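Can2 (Sulfobacillus thermosulfidooxidans, PDB 7BDV) is a CRISPR ancillary effector nuclease of dual specificity that binds cyclic tetra-adenylate through its CARF domains and potentiates type III CRISPR defence. Local coordinates at residues K144-C149 and R318-K323; V279-L282 and L287-I290. All coordinates share one frame; numbering follows the deposited sequence.

Both contacts are buried, and they touch each other. Interaction 2 is the antiparallel hairpin 279-283/286-291 within the nuclease sheet, held by regular backbone hydrogen bonds and by side chains packed across the strands on both faces. Interaction 1 joins elements far apart in sequence, helix 143-148 from the CARF side and the last part of helix 306-320 from the nuclease part, through one phenolic hydrogen bond and a small aliphatic contact. Tyr146 and Leu147 of the first contact pack on Leu287 of the second, and Tyr146 also on Leu282. Ala320 touches Leu287 as well, so the hairpin end lies beside the junction.

Interaction 1 of 2, residues K144-C149 and R318-K323. With nucleotides of chain E.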
loop_
_atom_site.group_PDB
_atom_site.type_symbol
_atom_site.label_atom_id
_atom_site.label_comp_id
_atom_site.label_asym_id
_atom_site.label_seq_id
_atom_site.Cartn_x
_atom_site.Cartn_y
_atom_site.Cartn_z
ATOM N N LYS A 144 16.846 5.504 11.842
ATOM C CA LYS A 144 17.874 4.905 10.964
ATOM C C LYS A 144 17.640 3.383 10.870
ATOM O O LYS A 144 17.676 2.840 9.725
ATOM C CB LYS A 144 19.270 5.225 11.496
ATOM C CG LYS A 144 20.420 4.700 10.650
ATOM C CD LYS A 144 21.788 4.874 11.323
ATOM N N GLN A 145 17.433 2.718 12.010
ATOM C CA GLN A 145 17.269 1.254 12.094
ATOM C C GLN A 145 15.939 0.864 11.430
ATOM O O GLN A 145 15.876 -0.142 10.745
ATOM C CB GLN A 145 17.267 0.834 13.562
ATOM C CG GLN A 145 18.616 1.071 14.255
ATOM C CD GLN A 145 18.550 0.795 15.736
ATOM O OE1 GLN A 145 17.538 1.035 16.411
ATOM N NE2 GLN A 145 19.669 0.313 16.249
ATOM N N TYR A 146 14.897 1.626 11.689
ATOM C CA TYR A 146 13.549 1.329 11.149
ATOM C C TYR A 146 13.668 1.322 9.628
ATOM O O TYR A 146 13.323 0.296 9.011
ATOM C CB TYR A 146 12.532 2.326 11.708
ATOM C CG TYR A 146 11.116 1.977 11.356
ATOM C CD1 TYR A 146 10.661 2.071 10.048
ATOM C CD2 TYR A 146 10.230 1.587 12.337
ATOM C CE1 TYR A 146 9.346 1.745 9.729
ATOM C CE2 TYR A 146 8.910 1.269 12.042
ATOM C CZ TYR A 146 8.470 1.350 10.730
ATOM O OH TYR A 146 7.168 1.059 10.448
ATOM N N LEU A 147 14.188 2.398 9.042
ATOM C CA LEU A 147 14.322 2.562 7.568
ATOM C C LEU A 147 15.211 1.462 6.988
ATOM O O LEU A 147 14.853 0.951 5.908
ATOM C CB LEU A 147 14.853 3.949 7.238
ATOM C CG LEU A 147 13.901 5.112 7.523
ATOM C CD1 LEU A 147 14.589 6.409 7.220
ATOM C CD2 LEU A 147 12.609 5.011 6.734
ATOM N N ALA A 148 16.288 1.077 7.684
ATOM C CA ALA A 148 17.189 -0.025 7.260
ATOM C C ALA A 148 16.409 -1.334 7.051
ATOM O O ALA A 148 16.723 -2.074 6.123
ATOM C CB ALA A 148 18.291 -0.235 8.282
ATOM N N CYS A 149 15.408 -1.631 7.870
ATOM C CA CYS A 149 14.614 -2.875 7.730
ATOM C C CYS A 149 13.885 -2.911 6.389
ATOM O O CYS A 149 13.562 -4.046 5.934
ATOM C CB CYS A 149 13.569 -3.012 8.834
ATOM S SG CYS A 149 14.276 -3.252 10.477
ATOM N N ARG A 318 5.667 1.597 1.343
ATOM C CA ARG A 318 7.020 1.122 0.946
ATOM C C ARG A 318 8.056 1.455 2.043
ATOM O O ARG A 318 8.902 0.586 2.337
ATOM C CB ARG A 318 7.382 1.703 -0.425
ATOM C CG ARG A 318 8.377 0.890 -1.247
ATOM C CD ARG A 318 7.808 -0.381 -1.848
ATOM N NE ARG A 318 6.552 -0.175 -2.571
ATOM C CZ ARG A 318 5.776 -1.154 -3.038
ATOM N NH1 ARG A 318 6.104 -2.425 -2.855
ATOM N NH2 ARG A 318 4.668 -0.860 -3.693
ATOM N N VAL A 319 7.972 2.624 2.674
ATOM C CA VAL A 319 9.058 3.169 3.551
ATOM C C VAL A 319 8.865 2.684 4.987
ATOM O O VAL A 319 9.874 2.469 5.676
ATOM C CB VAL A 319 9.073 4.705 3.480
ATOM C CG1 VAL A 319 9.737 5.373 4.682
ATOM C CG2 VAL A 319 9.683 5.141 2.153
ATOM N N ALA A 320 7.609 2.593 5.428
ATOM C CA ALA A 320 7.204 2.384 6.822
ATOM C C ALA A 320 6.525 1.017 7.000
ATOM O O ALA A 320 6.279 0.655 8.144
ATOM C CB ALA A 320 6.294 3.518 7.237
ATOM N N GLY A 321 6.231 0.292 5.915
ATOM C CA GLY A 321 5.598 -1.032 5.975
ATOM C C GLY A 321 4.157 -0.950 6.454
ATOM O O GLY A 321 3.645 0.143 6.578
ATOM N N ILE A 322 3.555 -2.088 6.780
ATOM C CA ILE A 322 2.079 -2.234 6.969
ATOM C C ILE A 322 1.690 -1.639 8.326
ATOM O O ILE A 322 0.550 -1.173 8.437
ATOM C CB ILE A 322 1.610 -3.699 6.772
ATOM C CG1 ILE A 322 0.073 -3.784 6.814
ATOM C CG2 ILE A 322 2.275 -4.655 7.760
ATOM C CD1 ILE A 322 -0.534 -5.114 6.393
ATOM N N LYS A 323 2.600 -1.609 9.306
ATOM C CA LYS A 323 2.330 -1.065 10.661
ATOM C C LYS A 323 2.692 0.429 10.743
ATOM O O LYS A 323 2.483 1.035 11.827
ATOM C CB LYS A 323 3.090 -1.849 11.737
ATOM C CG LYS A 323 2.790 -3.334 11.794
ATOM C CD LYS A 323 1.321 -3.656 11.942
ATOM C CE LYS A 323 1.090 -5.116 12.277
ATOM N NZ LYS A 323 -0.063 -5.283 13.192
ATOM P P A E 1 5.328 -11.075 7.207
ATOM O OP1 A E 1 6.757 -10.571 7.113
ATOM O OP2 A E 1 4.384 -10.039 6.619
ATOM O "O5'" A E 1 4.970 -11.350 8.730
ATOM C "C5'" A E 1 5.166 -10.277 9.645
ATOM C "C4'" A E 1 4.457 -10.640 10.909
ATOM O "O4'" A E 1 4.953 -9.789 11.963
ATOM C "C3'" A E 1 2.941 -10.416 10.906
ATOM O "O3'" A E 1 2.384 -11.180 11.933
ATOM C "C2'" A E 1 2.836 -8.983 11.392
ATOM O "O2'" A E 1 1.557 -8.733 11.929
ATOM C "C1'" A E 1 3.886 -9.047 12.503
ATOM N N9 A E 1 4.453 -7.831 12.987
ATOM C C8 A E 1 4.744 -7.583 14.297
ATOM N N7 A E 1 5.295 -6.418 14.487
ATOM C C5 A E 1 5.402 -5.882 13.223
ATOM C C6 A E 1 5.921 -4.666 12.759
ATOM N N6 A E 1 6.458 -3.742 13.545
ATOM N N1 A E 1 5.896 -4.458 11.432
ATOM C C2 A E 1 5.365 -5.388 10.641
ATOM N N3 A E 1 4.820 -6.537 10.957
ATOM C C4 A E 1 4.894 -6.750 12.279
#
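Tyr146 reaches the C-terminal part of helix 306-320 with its hydroxyl foremost, donating a hydrogen bond from OH to Ala320 O at a short 2.5 Å. The carbonyl is approached at an angle, with C=O...OH at 138° and the donor tilted 17° from the carbonyl plane. Ala320 lies at the edge of the phenol ring: its carbonyl carbon is in the ring plane, and Tyr146 CE1 comes within 3.7 Å of Ala320 CA. The phenol is extended from its helix by a first torsion of -172°, CG lying opposite the backbone N, and this carries OH across to the neighbouring helix. Leu23 and Leu141 also pack on Tyr146.

The next residue, Leu147, lies side by side with Val319, both pointing the same way and touching through single methyl groups, Leu147 CD2 to Val319 CG1 at 3.5 Å. Phe152 packs against both of these side chains.

The contact joins helix 143-148, in the CARF part of the chain, to the last part of helix 306-320 in the Card1-like endonuclease domain. Gly321, with positive phi, is the first residue to leave helical geometry, so the bonded carbonyl belongs to the residue just before the chain turns away. Beyond it the loop runs to the ligand, where the aliphatic part of Lys323 lies against the adenine of nucleotide A1 of chain E, with CG 3.3 Å from N1. The lysine chain bends at its second and fourth torsions, and its CE passes 3.7 Å from O2' of the same nucleotide. Tyr71 of the second subunit packs on Lys323, and at the other end of this segment Arg318 NH2 forms a salt bridge with Asp313 OD1 of that subunit.

Interaction 2 of 2, residues V279-L282 and L287-I290; sequences VVFL and LHVI
Strands 279-283 and 286-291 form a buried antiparallel hairpin in the mixed sheet of the endonuclease domain, Val279 facing Ile290 and Phe281 facing His288 as hydrogen-bonded pairs. Four backbone bonds tie them: Val279 N to Ile290 O, Ile290 N to Val279 O, Phe281 N to His288 O, and His288 N to Phe281 O. The last is the shortest, at 2.8 Å. At the non-hydrogen-bonded pairs the CA atoms come closer, and Val280 CA makes a CA-H...O contact of 3.2 Å with His288 O.

Phe281 and His288 dominate one face. His288 CB sits over the phenylalanine ring, 3.6 Å from its centroid, in a CH-pi contact, and the imidazole continues beyond the rim. The two ring planes are only 17° apart but slid so far, with centroids 4.8 Å from each other, that there is little overlap. A first torsion of 55° sets Phe281 CG between its own backbone N and carbonyl carbon, which swings the ring across to the partner strand; Ile290 CD1 then meets the ring edge at CE1, 4.1 Å away.

Within the sheet the hairpin is central, consistent with the core of a PD-(D/E)XK nuclease: strand 262-269 pairs with 279-283, and strand 325-329 runs parallel to 286-291 on the other flank. Helix 231-254 covers the Phe281 face, Leu250 touching Val279, Phe281 and Ile290. The polar atoms of the buried imidazole are satisfied by Lys286 O at ND1 and Lys325 NZ at NE2, which fix its rotation, and Trp363 meets it edge-to-face.

On the reverse face, Leu282 CD2 and Leu287 CD1 touch at 4.0 Å, and Val143 packs on Leu282. Val280 and Val289 meet more loosely, through CG1 and CG2 at 4.3 Å.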
loop_
_atom_site.group_PDB
_atom_site.type_symbol
_atom_site.label_atom_id
_atom_site.label_comp_id
_atom_site.label_asym_id
_atom_site.label_seq_id
_atom_site.Cartn_x
_atom_site.Cartn_y
_atom_site.Cartn_z
ATOM N N VAL A 279 7.179 15.571 7.717
ATOM C CA VAL A 279 7.485 15.366 9.167
ATOM C C VAL A 279 7.435 13.871 9.453
ATOM O O VAL A 279 6.453 13.231 9.022
ATOM C CB VAL A 279 6.499 16.114 10.089
ATOM C CG1 VAL A 279 6.908 16.011 11.541
ATOM C CG2 VAL A 279 6.335 17.564 9.695
ATOM N N VAL A 280 8.446 13.338 10.142
ATOM C CA VAL A 280 8.511 11.899 10.536
ATOM C C VAL A 280 8.954 11.829 11.995
ATOM O O VAL A 280 9.686 12.722 12.450
ATOM C CB VAL A 280 9.417 11.076 9.599
ATOM C CG1 VAL A 280 9.135 11.383 8.129
ATOM C CG2 VAL A 280 10.881 11.244 9.911
ATOM N N PHE A 281 8.439 10.854 12.727
ATOM C CA PHE A 281 8.907 10.485 14.084
ATOM C C PHE A 281 8.582 9.020 14.305
ATOM O O PHE A 281 7.749 8.423 13.524
ATOM C CB PHE A 281 8.298 11.365 15.179
ATOM C CG PHE A 281 6.790 11.424 15.218
ATOM C CD1 PHE A 281 6.088 12.262 14.363
ATOM C CD2 PHE A 281 6.077 10.633 16.088
ATOM C CE1 PHE A 281 4.702 12.296 14.390
ATOM C CE2 PHE A 281 4.687 10.683 16.131
ATOM C CZ PHE A 281 4.006 11.519 15.284
ATOM N N LEU A 282 9.188 8.480 15.354
ATOM C CA LEU A 282 8.876 7.149 15.909
ATOM C C LEU A 282 8.075 7.362 17.182
ATOM O O LEU A 282 8.412 8.241 18.001
ATOM C CB LEU A 282 10.164 6.381 16.219
ATOM C CG LEU A 282 10.817 5.657 15.062
ATOM C CD1 LEU A 282 12.107 5.002 15.530
ATOM C CD2 LEU A 282 9.901 4.611 14.472
ATOM N N LEU A 287 6.756 3.991 12.699
ATOM C CA LEU A 287 7.096 5.232 11.982
ATOM C C LEU A 287 5.803 5.972 11.646
ATOM O O LEU A 287 4.872 5.353 11.118
ATOM C CB LEU A 287 7.939 4.934 10.757
ATOM C CG LEU A 287 8.586 6.154 10.134
ATOM C CD1 LEU A 287 9.649 6.726 11.054
ATOM C CD2 LEU A 287 9.194 5.796 8.799
ATOM N N HIS A 288 5.770 7.245 12.002
ATOM C CA HIS A 288 4.652 8.188 11.774
ATOM C C HIS A 288 5.120 9.191 10.726
ATOM O O HIS A 288 6.180 9.807 10.921
ATOM C CB HIS A 288 4.263 8.848 13.089
ATOM C CG HIS A 288 3.599 7.981 14.094
ATOM N ND1 HIS A 288 4.261 6.956 14.735
ATOM C CD2 HIS A 288 2.356 8.024 14.634
ATOM C CE1 HIS A 288 3.439 6.372 15.589
ATOM N NE2 HIS A 288 2.254 7.010 15.543
ATOM N N VAL A 289 4.360 9.331 9.639
ATOM C CA VAL A 289 4.631 10.283 8.535
ATOM C C VAL A 289 3.451 11.261 8.453
ATOM O O VAL A 289 2.287 10.795 8.343
ATOM C CB VAL A 289 4.869 9.504 7.230
ATOM C CG1 VAL A 289 5.137 10.410 6.040
ATOM C CG2 VAL A 289 5.994 8.476 7.400
ATOM N N ILE A 290 3.721 12.562 8.519
ATOM C CA ILE A 290 2.712 13.639 8.254
ATOM C C ILE A 290 3.044 14.301 6.912
ATOM O O ILE A 290 4.217 14.676 6.707
ATOM C CB ILE A 290 2.667 14.664 9.392
ATOM C CG1 ILE A 290 2.443 13.992 10.739
ATOM C CG2 ILE A 290 1.624 15.745 9.117
ATOM C CD1 ILE A 290 2.745 14.866 11.899
#